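Local coordinates for V-type ATP synthase alpha chain (PDB 5BN3), which is the nucleotide-binding A subunit of a V-type ATP synthase, built around a P-loop domain that holds ADP and magnesium in this structure, at residues 18-22 and 34-38; 46-50 and 290-296; 7-11 and 331-336. All blocks are in the same frame, centred on the assembly; numbering follows the deposited sequence.

Contact 1: 18-22 and 34-38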
loop_
_atom_site.group_PDB
_atom_site.type_symbol
_atom_site.label_atom_id
_atom_site.label_comp_id
_atom_site.label_asym_id
_atom_site.label_seq_id
_atom_site.Cartn_x
_atom_site.Cartn_y
_atom_site.Cartn_z
ATOM N N PHE A 18 17.627 -36.852 16.918
ATOM C CA PHE A 18 18.326 -35.600 17.183
ATOM C C PHE A 18 17.815 -34.919 18.448
ATOM O O PHE A 18 16.774 -35.292 18.988
ATOM C CB PHE A 18 18.167 -34.646 15.996
ATOM C CG PHE A 18 18.724 -35.177 14.705
ATOM C CD1 PHE A 18 20.055 -34.982 14.376
ATOM C CD2 PHE A 18 17.911 -35.864 13.814
ATOM C CE1 PHE A 18 20.568 -35.463 13.184
ATOM C CE2 PHE A 18 18.417 -36.345 12.619
ATOM C CZ PHE A 18 19.748 -36.146 12.306
ATOM N N SER A 19 18.560 -33.924 18.915
ATOM C CA SER A 19 18.113 -33.083 20.018
ATOM C C SER A 19 18.006 -31.646 19.530
ATOM O O SER A 19 18.771 -31.225 18.662
ATOM C CB SER A 19 19.078 -33.170 21.200
ATOM O OG SER A 19 19.043 -34.458 21.787
ATOM N N ILE A 20 17.052 -30.901 20.080
ATOM C CA ILE A 20 16.861 -29.505 19.704
ATOM C C ILE A 20 18.122 -28.696 20.037
ATOM O O ILE A 20 18.718 -28.864 21.104
ATOM C CB ILE A 20 15.585 -28.915 20.373
ATOM C CG1 ILE A 20 15.168 -27.596 19.723
ATOM C CG2 ILE A 20 15.758 -28.763 21.868
ATOM C CD1 ILE A 20 14.369 -27.778 18.462
ATOM N N PHE A 21 18.550 -27.868 19.087
ATOM C CA PHE A 21 19.754 -27.040 19.223
ATOM C C PHE A 21 21.065 -27.823 19.295
ATOM O O PHE A 21 22.104 -27.280 19.678
ATOM C CB PHE A 21 19.620 -26.057 20.390
ATOM C CG PHE A 21 18.453 -25.126 20.253
ATOM C CD1 PHE A 21 18.441 -24.157 19.261
ATOM C CD2 PHE A 21 17.366 -25.220 21.106
ATOM C CE1 PHE A 21 17.367 -23.298 19.123
ATOM C CE2 PHE A 21 16.288 -24.364 20.974
ATOM C CZ PHE A 21 16.289 -23.401 19.981
ATOM N N GLU A 22 21.020 -29.093 18.906
ATOM C CA GLU A 22 22.238 -29.881 18.785
ATOM C C GLU A 22 22.963 -29.473 17.511
ATOM O O GLU A 22 22.337 -29.265 16.468
ATOM C CB GLU A 22 21.910 -31.374 18.739
ATOM C CG GLU A 22 23.124 -32.275 18.583
ATOM C CD GLU A 22 22.749 -33.710 18.275
ATOM O OE1 GLU A 22 21.540 -34.033 18.273
ATOM O OE2 GLU A 22 23.668 -34.517 18.032
ATOM N N GLU A 34 22.805 -26.772 12.697
ATOM C CA GLU A 34 22.194 -26.749 14.019
ATOM C C GLU A 34 20.717 -27.115 13.917
ATOM O O GLU A 34 19.985 -26.542 13.109
ATOM C CB GLU A 34 22.361 -25.364 14.654
ATOM C CG GLU A 34 21.880 -25.256 16.094
ATOM C CD GLU A 34 22.033 -23.849 16.652
ATOM O OE1 GLU A 34 22.283 -22.912 15.861
ATOM O OE2 GLU A 34 21.903 -23.677 17.882
ATOM N N VAL A 35 20.284 -28.079 14.724
ATOM C CA VAL A 35 18.876 -28.468 14.752
ATOM C C VAL A 35 18.039 -27.357 15.385
ATOM O O VAL A 35 18.296 -26.948 16.513
ATOM C CB VAL A 35 18.666 -29.781 15.530
ATOM C CG1 VAL A 35 17.197 -30.155 15.547
ATOM C CG2 VAL A 35 19.477 -30.901 14.902
ATOM N N ILE A 36 17.039 -26.870 14.656
ATOM C CA ILE A 36 16.216 -25.759 15.129
ATOM C C ILE A 36 14.772 -26.187 15.368
ATOM O O ILE A 36 13.978 -25.444 15.949
ATOM C CB ILE A 36 16.233 -24.584 14.132
ATOM C CG1 ILE A 36 15.692 -25.031 12.772
ATOM C CG2 ILE A 36 17.637 -24.020 13.994
ATOM C CD1 ILE A 36 15.664 -23.934 11.729
ATOM N N GLY A 37 14.437 -27.386 14.905
ATOM C CA GLY A 37 13.094 -27.914 15.051
ATOM C C GLY A 37 13.064 -29.426 14.927
ATOM O O GLY A 37 13.891 -30.014 14.228
ATOM N N ILE A 38 12.117 -30.057 15.613
ATOM C CA ILE A 38 11.944 -31.504 15.524
ATOM C C ILE A 38 10.469 -31.861 15.379
ATOM O O ILE A 38 9.627 -31.384 16.140
ATOM C CB ILE A 38 12.552 -32.230 16.748
ATOM C CG1 ILE A 38 14.083 -32.197 16.678
ATOM C CG2 ILE A 38 12.072 -33.674 16.818
ATOM C CD1 ILE A 38 14.767 -32.821 17.874
HETATM O O HOH W 1 23.010 -24.742 19.732
#
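A turn rather than a strand supplies the backbone pairing here: F21 N gives a hydrogen bond of 2.7 Å to V35 O, and two positions of the turn, not a continuous edge, meet strand 34-38. The type II turn from S19 to E22 places F21 third, with a positive phi, and the partner bond, V35 N to E22 O at 2.9 Å, is nearly straight at 173°. V35 is thus gripped through both its N-H and its carbonyl, while its side chain fits under the turn, CB lying 3.5 Å from S19 O and CG2 running against F18 CB. I38 reaches the peptide leading into the turn with CD1, 3.4 Å from F18 O. The CD1 methyl of I20 rests on the backbone of I36 and G37, the two residues that share Y44 in a classic beta bulge.

E34 brings its carboxylate to the edge of the F21 ring, OE2 lying 3.8 Å from CD1, with the two planes 66° apart; OE2 is salt-bridged to R185, and OE1 lies close to Y48 OH. E22 turns back along the loop, with CG anti to the backbone N (chi1 179°), and OE1 takes the S19 N-H while OE2 meets N62, T63 and G64. Here the loop between strands 11-15 and 23-26 folds its beta turn onto bulged strand 31-39, within the N-terminal beta-barrel domain.

Contact 2: 46-50 and 290-296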
loop_
_atom_site.group_PDB
_atom_site.type_symbol
_atom_site.label_atom_id
_atom_site.label_comp_id
_atom_site.label_asym_id
_atom_site.label_seq_id
_atom_site.Cartn_x
_atom_site.Cartn_y
_atom_site.Cartn_z
ATOM N N GLN A 46 19.331 -25.795 10.235
ATOM C CA GLN A 46 19.898 -24.678 9.488
ATOM C C GLN A 46 21.404 -24.875 9.332
ATOM O O GLN A 46 22.129 -25.096 10.309
ATOM C CB GLN A 46 19.532 -23.314 10.096
ATOM C CG GLN A 46 20.153 -22.977 11.445
ATOM C CD GLN A 46 19.650 -21.648 11.980
ATOM O OE1 GLN A 46 18.482 -21.299 11.803
ATOM N NE2 GLN A 46 20.530 -20.897 12.632
ATOM N N VAL A 47 21.857 -24.832 8.084
ATOM C CA VAL A 47 23.241 -25.131 7.746
ATOM C C VAL A 47 24.043 -23.843 7.609
ATOM O O VAL A 47 23.615 -22.907 6.931
ATOM C CB VAL A 47 23.315 -25.944 6.440
ATOM C CG1 VAL A 47 24.751 -26.317 6.119
ATOM C CG2 VAL A 47 22.467 -27.193 6.564
ATOM N N TYR A 48 25.205 -23.800 8.257
ATOM C CA TYR A 48 26.041 -22.603 8.267
ATOM C C TYR A 48 27.071 -22.612 7.143
ATOM O O TYR A 48 28.122 -21.977 7.237
ATOM C CB TYR A 48 26.718 -22.443 9.629
ATOM C CG TYR A 48 25.728 -22.271 10.752
ATOM C CD1 TYR A 48 25.138 -21.041 10.997
ATOM C CD2 TYR A 48 25.368 -23.343 11.556
ATOM C CE1 TYR A 48 24.224 -20.879 12.015
ATOM C CE2 TYR A 48 24.456 -23.191 12.578
ATOM C CZ TYR A 48 23.887 -21.958 12.802
ATOM O OH TYR A 48 22.977 -21.800 13.817
ATOM N N GLU A 49 26.753 -23.338 6.079
ATOM C CA GLU A 49 27.591 -23.381 4.890
ATOM C C GLU A 49 26.702 -23.536 3.666
ATOM O O GLU A 49 25.506 -23.805 3.796
ATOM C CB GLU A 49 28.608 -24.524 4.984
ATOM C CG GLU A 49 30.037 -24.055 5.227
ATOM C CD GLU A 49 30.729 -24.804 6.350
ATOM O OE1 GLU A 49 30.072 -25.637 7.013
ATOM O OE2 GLU A 49 31.933 -24.559 6.573
ATOM N N ASP A 50 27.274 -23.359 2.479
ATOM C CA ASP A 50 26.497 -23.485 1.252
ATOM C C ASP A 50 26.023 -24.922 1.057
ATOM O O ASP A 50 26.776 -25.873 1.276
ATOM C CB ASP A 50 27.306 -23.024 0.041
ATOM C CG ASP A 50 26.487 -23.020 -1.236
ATOM O OD1 ASP A 50 25.250 -22.856 -1.160
ATOM O OD2 ASP A 50 27.086 -23.177 -2.321
ATOM N N PRO A 290 27.744 -17.607 4.115
ATOM C CA PRO A 290 26.458 -18.272 4.383
ATOM C C PRO A 290 25.493 -17.440 5.236
ATOM O O PRO A 290 25.892 -16.892 6.266
ATOM C CB PRO A 290 26.870 -19.543 5.133
ATOM C CG PRO A 290 28.245 -19.831 4.631
ATOM C CD PRO A 290 28.886 -18.486 4.438
ATOM N N ILE A 291 24.238 -17.357 4.801
ATOM C CA ILE A 291 23.257 -16.465 5.418
ATOM C C ILE A 291 22.959 -16.800 6.882
ATOM O O ILE A 291 22.819 -15.900 7.709
ATOM C CB ILE A 291 21.945 -16.381 4.570
ATOM C CG1 ILE A 291 21.055 -15.229 5.045
ATOM C CG2 ILE A 291 21.177 -17.708 4.577
ATOM C CD1 ILE A 291 19.897 -14.928 4.118
ATOM N N ALA A 292 22.888 -18.088 7.205
ATOM C CA ALA A 292 22.573 -18.514 8.567
ATOM C C ALA A 292 23.681 -18.163 9.558
ATOM O O ALA A 292 23.438 -18.044 10.760
ATOM C CB ALA A 292 22.283 -20.003 8.598
ATOM N N ALA A 293 24.897 -17.999 9.052
ATOM C CA ALA A 293 26.030 -17.658 9.901
ATOM C C ALA A 293 25.969 -16.207 10.384
ATOM O O ALA A 293 26.733 -15.812 11.266
ATOM C CB ALA A 293 27.329 -17.925 9.175
ATOM N N ARG A 294 25.072 -15.415 9.798
ATOM C CA ARG A 294 24.827 -14.054 10.275
ATOM C C ARG A 294 24.238 -14.083 11.674
ATOM O O ARG A 294 24.608 -13.280 12.529
ATOM C CB ARG A 294 23.860 -13.312 9.347
ATOM C CG ARG A 294 24.397 -13.025 7.962
ATOM C CD ARG A 294 23.382 -12.245 7.148
ATOM N NE ARG A 294 23.729 -12.224 5.730
ATOM C CZ ARG A 294 22.933 -11.762 4.774
ATOM N NH1 ARG A 294 21.738 -11.278 5.083
ATOM N NH2 ARG A 294 23.332 -11.786 3.513
ATOM N N GLU A 295 23.302 -14.999 11.900
ATOM C CA GLU A 295 22.714 -15.156 13.224
ATOM C C GLU A 295 23.786 -15.595 14.208
ATOM O O GLU A 295 23.866 -15.083 15.324
ATOM C CB GLU A 295 21.566 -16.170 13.206
ATOM C CG GLU A 295 21.036 -16.493 14.593
ATOM C CD GLU A 295 19.668 -17.139 14.575
ATOM O OE1 GLU A 295 19.569 -18.331 14.210
ATOM O OE2 GLU A 295 18.690 -16.456 14.941
ATOM N N ALA A 296 24.623 -16.532 13.778
ATOM C CA ALA A 296 25.704 -17.026 14.620
ATOM C C ALA A 296 26.657 -15.903 15.019
ATOM O O ALA A 296 27.066 -15.815 16.173
ATOM C CB ALA A 296 26.458 -18.132 13.912
HETATM O O HOH W 2 23.453 -20.461 5.602
#
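Q46 and E295 form the direct polar link between barrel and helix: Q46 NE2 donates to E295 OE1 at 3.2 Å and 167°, meeting the oxygen almost along its C-O axis. Amide and carboxylate lie nearly coplanar, 25° apart, although the two side chains cross at about a right angle. Beside this bond the Y48 ring turns an edge to the first turn of the helical segment, with CE1 3.2 Å from A292 O and CD1 close to A293 N. Three alanine methyls line its path; A292 CB is 3.9 Å from Y48 CD1, and A296 CB approaches CE1 obliquely. P290 closes the other end, its CG 3.4 Å from Y48 O and also against E49 CA.

A second shell fixes these groups. The remaining N-H of Q46 NE2 goes to Y48 OH at 2.9 Å, so one amide nitrogen ties the ring to the carboxylate; a chi1 of 69° sets Q46 CG between the backbone N and carbonyl carbon and sends the extended chain toward E295. E34 is the outer partner of Y48 OH, and E295 OE1 forms a salt bridge with R185. A water bridges V47 O and A292 N, taking up the N-H of a residue in the type I turn that leads into the helix. In this chain the end of barrel strand 42-47 and the start of the helical region 293-309 thus join the beta-barrel and nucleotide-binding domains.

Contact 3: 7-11 and 331-336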
loop_
_atom_site.group_PDB
_atom_site.type_symbol
_atom_site.label_atom_id
_atom_site.label_comp_id
_atom_site.label_asym_id
_atom_site.label_seq_id
_atom_site.Cartn_x
_atom_site.Cartn_y
_atom_site.Cartn_z
ATOM N N ILE A 7 16.590 -30.803 0.861
ATOM C CA ILE A 7 17.471 -29.642 0.910
ATOM C C ILE A 7 16.768 -28.443 0.277
ATOM O O ILE A 7 16.402 -28.473 -0.898
ATOM C CB ILE A 7 18.798 -29.904 0.178
ATOM C CG1 ILE A 7 19.468 -31.164 0.729
ATOM C CG2 ILE A 7 19.736 -28.716 0.326
ATOM C CD1 ILE A 7 20.067 -32.046 -0.335
ATOM N N ASN A 8 16.573 -27.392 1.068
ATOM C CA ASN A 8 15.876 -26.193 0.615
ATOM C C ASN A 8 16.634 -24.964 1.089
ATOM O O ASN A 8 16.407 -24.476 2.197
ATOM C CB ASN A 8 14.445 -26.183 1.161
ATOM C CG ASN A 8 13.616 -25.027 0.627
ATOM O OD1 ASN A 8 14.035 -24.303 -0.278
ATOM N ND2 ASN A 8 12.424 -24.855 1.185
ATOM N N GLY A 9 17.541 -24.472 0.251
ATOM C CA GLY A 9 18.419 -23.386 0.643
ATOM C C GLY A 9 19.253 -23.774 1.847
ATOM O O GLY A 9 19.845 -24.853 1.874
ATOM N N PRO A 10 19.285 -22.899 2.862
ATOM C CA PRO A 10 20.050 -23.115 4.092
ATOM C C PRO A 10 19.364 -24.109 5.020
ATOM O O PRO A 10 19.912 -24.424 6.077
ATOM C CB PRO A 10 20.052 -21.729 4.738
ATOM C CG PRO A 10 18.759 -21.130 4.295
ATOM C CD PRO A 10 18.552 -21.620 2.888
ATOM N N LEU A 11 18.179 -24.585 4.640
ATOM C CA LEU A 11 17.443 -25.541 5.464
ATOM C C LEU A 11 17.596 -26.979 4.968
ATOM O O LEU A 11 17.321 -27.279 3.806
ATOM C CB LEU A 11 15.955 -25.179 5.522
ATOM C CG LEU A 11 15.079 -26.113 6.365
ATOM C CD1 LEU A 11 15.366 -25.924 7.844
ATOM C CD2 LEU A 11 13.596 -25.917 6.076
ATOM N N GLU A 331 14.486 -15.596 5.955
ATOM C CA GLU A 331 14.776 -16.662 4.998
ATOM C C GLU A 331 14.565 -18.055 5.593
ATOM O O GLU A 331 13.951 -18.914 4.962
ATOM C CB GLU A 331 16.195 -16.517 4.434
ATOM C CG GLU A 331 16.742 -17.765 3.742
ATOM C CD GLU A 331 16.155 -18.014 2.355
ATOM O OE1 GLU A 331 15.019 -17.572 2.073
ATOM O OE2 GLU A 331 16.842 -18.665 1.539
ATOM N N ILE A 332 15.067 -18.270 6.807
ATOM C CA ILE A 332 14.875 -19.540 7.505
ATOM C C ILE A 332 13.389 -19.801 7.725
ATOM O O ILE A 332 12.890 -20.898 7.464
ATOM C CB ILE A 332 15.573 -19.547 8.884
ATOM C CG1 ILE A 332 17.078 -19.287 8.747
ATOM C CG2 ILE A 332 15.309 -20.858 9.608
ATOM C CD1 ILE A 332 17.816 -20.308 7.907
ATOM N N SER A 333 12.690 -18.779 8.212
ATOM C CA SER A 333 11.254 -18.855 8.451
ATOM C C SER A 333 10.493 -19.210 7.174
ATOM O O SER A 333 9.547 -19.999 7.202
ATOM C CB SER A 333 10.754 -17.523 9.014
ATOM O OG SER A 333 9.422 -17.627 9.480
ATOM N N SER A 334 10.922 -18.631 6.056
ATOM C CA SER A 334 10.299 -18.884 4.759
ATOM C C SER A 334 10.455 -20.335 4.304
ATOM O O SER A 334 9.503 -20.944 3.812
ATOM C CB SER A 334 10.883 -17.940 3.707
ATOM O OG SER A 334 10.430 -18.277 2.410
ATOM N N ARG A 335 11.658 -20.882 4.466
ATOM C CA ARG A 335 11.937 -22.265 4.085
ATOM C C ARG A 335 11.167 -23.238 4.973
ATOM O O ARG A 335 10.739 -24.299 4.521
ATOM C CB ARG A 335 13.436 -22.564 4.180
ATOM C CG ARG A 335 14.342 -21.587 3.440
ATOM C CD ARG A 335 14.235 -21.708 1.931
ATOM N NE ARG A 335 15.195 -20.832 1.259
ATOM C CZ ARG A 335 15.543 -20.936 -0.020
ATOM N NH1 ARG A 335 15.018 -21.889 -0.776
ATOM N NH2 ARG A 335 16.424 -20.094 -0.540
ATOM N N LEU A 336 10.997 -22.870 6.240
ATOM C CA LEU A 336 10.259 -23.694 7.192
ATOM C C LEU A 336 8.764 -23.672 6.900
ATOM O O LEU A 336 8.002 -24.452 7.471
ATOM C CB LEU A 336 10.510 -23.218 8.624
ATOM C CG LEU A 336 11.852 -23.596 9.249
ATOM C CD1 LEU A 336 12.068 -22.850 10.549
ATOM C CD2 LEU A 336 11.908 -25.089 9.487
#
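The hairpin turn N8 to L11, a type II' turn closed by the paired backbone bonds of N8 and L11, meets the C-terminal part of helix 322-335, with L11 and R335 nearest in backbone. G9 stands at the second position of that turn with a positive phi of 59°, which favours glycine, and its CA lies over the centre of the R335 guanidinium, 3.8 Å above the plane.

R335 makes the largest single contribution. Its chain bends at chi2, which brings the guanidinium over G9, with NH1 donating to N8 OD1 at 2.7 Å. That bond is bent: its N-H...O angle is 140°, and the donor stands above the carbonyl plane, with the amide and guanidinium planes 84° apart. Along the way R335 CD passes 3.4 Å from N8 OD1, and R335 NE lies against P10 CD. The guanidinium is steadied from its own helix, because E331 OE2 sits in its plane and accepts from NH2 at 2.6 Å in a salt bridge, with a weaker bond from NE.

P10 packs against the helix, its CG 3.8 Å from I332 CD1 and its CD close to E331 OE2. L11, with CG anti to the backbone N, brings CD2 to R335 O at 3.6 Å and to L336 CD2, the two leucines crossing at about a right angle. Y254 of the neighbouring NEQ263 subunit packs on both E331 and R335, and E244 of that chain makes a long, weak ion pair with R335.

The chemistry implies a shared task: the in-plane carboxylate of E331 probably offsets part of the charge of R335 and restrains its orientation, leaving NH1 to bond the neutral acceptor N8 OD1 of the barrel hairpin.

In the fold
The three contacts lie on one side of the chain's centre and share the six-stranded antiparallel sheet of the N-terminal barrel. Contact 1 is about 15 Å, centre to centre, from contacts 2 and 3, which are about 11 Å apart. Contact 1 is internal to the barrel, whereas contacts 2 and 3 join it to helices 293-309 and 322-335 of the nucleotide-binding domain. Along the chain, contact 1 closes before contact 2 opens, and both are nested inside the loop closed by contact 3. Neighbouring strands 31-39 and 42-47 connect contacts 1 and 2, and a probable V47 N to P10 O hydrogen bond connects contacts 2 and 3, so both contacts with that domain come from one sheet.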